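Geobacter metallireducens SMUG1 (Geobacter metallireducens, PDB 5H9I) belongs to the uracil DNA glycosylase superfamily, as a SMUG1-type protein with an alpha/beta fold built round a parallel four-stranded sheet. Local coordinates at residues A16-L21 against E164-A169. Residues are numbered along the deposited sequence; the frame is centred on the assembly and turned at random.
Sequences ADLAGL and EPLFAA
Asp17, Leu18 and Leu21 pack against Pro165, Leu166 and Ala169 in a mainly apolar contact with one water bridge at its edge, where the C-terminal end of helix 7-19 and the residues just after it lie against the early turns of helix 160-181. The contact is modest, burying 231 Å² over both sides. The backbones come nearest at Asp17 and Ala169, whose CA atoms are 6.1 Å apart. The short side chain of Ala169 is consistent with this close approach, its CB standing 3.8 Å from CB of Asp17. Just past the helix, Leu21 makes the largest contribution from its segment. Its two methyls divide between neighbouring residues of helix 160-181: CD2 reaches CB of Pro165 at 3.6 Å. CD1 lies 3.7 Å from the backbone CA of Leu166. The CB of Leu18 points along the flank of the contact, yet its CD2 comes close, meeting CD1 of Leu166 at 3.6 Å and, more loosely, CB of Ala169. In Leu166 CG is anti to the backbone N (chi1 170°), which carries CD1 toward Leu18. Leu143 touches both of these buried leucines, extending the apolar layer to the loop before strand 144-146. On the Asp17 side the link is polar: one water donates to OD2 of Asp17 at 2.8 Å and also to the carbonyl O of Ala169, bridging carboxylate and helix backbone. With Leu166 about 13 Å from the bound xanthine, this is structural packing away from the ligand pocket, joining the N-terminal helix to a long helix of the alpha/beta fold of the uracil DNA glycosylase superfamily.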
loop_
_atom_site.group_PDB
_atom_site.type_symbol
_atom_site.label_atom_id
_atom_site.label_comp_id
_atom_site.label_asym_id
_atom_site.label_seq_id
_atom_site.Cartn_x
_atom_site.Cartn_y
_atom_site.Cartn_z
ATOM N N ALA A 16 -9.879 -11.978 -4.775
ATOM C CA ALA A 16 -10.337 -13.367 -5.073
ATOM C C ALA A 16 -9.237 -14.392 -4.806
ATOM O O ALA A 16 -9.457 -15.536 -4.248
ATOM C CB ALA A 16 -10.799 -13.504 -6.479
ATOM N N ASP A 17 -8.042 -14.093 -5.269
ATOM C CA ASP A 17 -6.921 -14.956 -5.044
ATOM C C ASP A 17 -6.664 -15.089 -3.554
ATOM O O ASP A 17 -6.379 -16.191 -3.048
ATOM C CB ASP A 17 -5.672 -14.420 -5.731
ATOM C CG ASP A 17 -5.689 -14.598 -7.165
ATOM O OD1 ASP A 17 -6.436 -15.509 -7.579
ATOM O OD2 ASP A 17 -4.934 -13.979 -7.941
ATOM N N LEU A 18 -6.724 -13.983 -2.793
ATOM C CA LEU A 18 -6.529 -13.983 -1.364
ATOM C C LEU A 18 -7.577 -14.791 -0.559
ATOM O O LEU A 18 -7.236 -15.356 0.481
ATOM C CB LEU A 18 -6.363 -12.551 -0.818
ATOM C CG LEU A 18 -5.106 -11.843 -1.445
ATOM C CD1 LEU A 18 -5.114 -10.390 -1.008
ATOM C CD2 LEU A 18 -3.802 -12.456 -1.118
ATOM N N ALA A 19 -8.792 -14.771 -1.063
ATOM C CA ALA A 19 -9.914 -15.376 -0.370
ATOM C C ALA A 19 -9.810 -16.885 -0.280
ATOM O O ALA A 19 -10.484 -17.437 0.586
ATOM C CB ALA A 19 -11.200 -15.054 -1.112
ATOM N N GLY A 20 -9.039 -17.495 -1.181
ATOM C CA GLY A 20 -8.782 -18.912 -1.204
ATOM C C GLY A 20 -7.663 -19.327 -0.241
ATOM O O GLY A 20 -7.544 -20.485 0.101
ATOM N N LEU A 21 -6.882 -18.371 0.257
ATOM C CA LEU A 21 -5.723 -18.691 1.109
ATOM C C LEU A 21 -6.067 -18.919 2.569
ATOM O O LEU A 21 -7.022 -18.334 3.115
ATOM C CB LEU A 21 -4.707 -17.542 1.038
ATOM C CG LEU A 21 -4.207 -17.199 -0.320
ATOM C CD1 LEU A 21 -3.262 -16.015 -0.201
ATOM C CD2 LEU A 21 -3.512 -18.368 -0.985
ATOM N N GLU A 164 4.277 -18.465 0.845
ATOM C CA GLU A 164 4.460 -18.663 -0.578
ATOM C C GLU A 164 3.185 -18.435 -1.412
ATOM O O GLU A 164 3.283 -17.768 -2.438
ATOM C CB GLU A 164 5.102 -20.065 -0.859
ATOM C CG GLU A 164 6.538 -20.204 -0.417
ATOM C CD GLU A 164 7.062 -21.632 -0.640
ATOM O OE1 GLU A 164 6.272 -22.518 -1.056
ATOM O OE2 GLU A 164 8.276 -21.841 -0.352
ATOM N N PRO A 165 2.018 -18.886 -1.041
ATOM C CA PRO A 165 0.872 -18.643 -1.905
ATOM C C PRO A 165 0.398 -17.156 -1.809
ATOM O O PRO A 165 -0.095 -16.657 -2.813
ATOM C CB PRO A 165 -0.222 -19.652 -1.405
ATOM C CG PRO A 165 0.360 -20.203 -0.196
ATOM C CD PRO A 165 1.799 -20.068 -0.177
ATOM N N LEU A 166 0.677 -16.558 -0.664
ATOM C CA LEU A 166 0.317 -15.106 -0.463
ATOM C C LEU A 166 1.177 -14.324 -1.442
ATOM O O LEU A 166 0.682 -13.485 -2.233
ATOM C CB LEU A 166 0.560 -14.673 0.953
ATOM C CG LEU A 166 0.466 -13.147 1.221
ATOM C CD1 LEU A 166 -0.940 -12.648 1.004
ATOM C CD2 LEU A 166 1.010 -12.801 2.595
ATOM N N PHE A 167 2.475 -14.581 -1.453
ATOM C CA PHE A 167 3.399 -13.847 -2.300
ATOM C C PHE A 167 3.138 -14.142 -3.768
ATOM O O PHE A 167 3.290 -13.262 -4.641
ATOM C CB PHE A 167 4.877 -14.078 -1.950
ATOM C CG PHE A 167 5.350 -13.470 -0.609
ATOM C CD1 PHE A 167 4.555 -12.821 0.200
ATOM C CD2 PHE A 167 6.661 -13.610 -0.241
ATOM C CE1 PHE A 167 4.943 -12.335 1.427
ATOM C CE2 PHE A 167 7.095 -13.082 0.954
ATOM C CZ PHE A 167 6.251 -12.445 1.778
ATOM N N ALA A 168 2.732 -15.371 -4.110
ATOM C CA ALA A 168 2.400 -15.655 -5.487
ATOM C C ALA A 168 1.254 -14.770 -5.983
ATOM O O ALA A 168 1.388 -14.219 -7.096
ATOM C CB ALA A 168 1.968 -17.081 -5.711
ATOM N N ALA A 169 0.231 -14.604 -5.154
ATOM C CA ALA A 169 -0.936 -13.798 -5.517
ATOM C C ALA A 169 -0.518 -12.252 -5.631
ATOM O O ALA A 169 -0.900 -11.589 -6.579
ATOM C CB ALA A 169 -2.044 -13.952 -4.533
HETATM O O HOH W 1 -3.611 -11.511 -7.856
#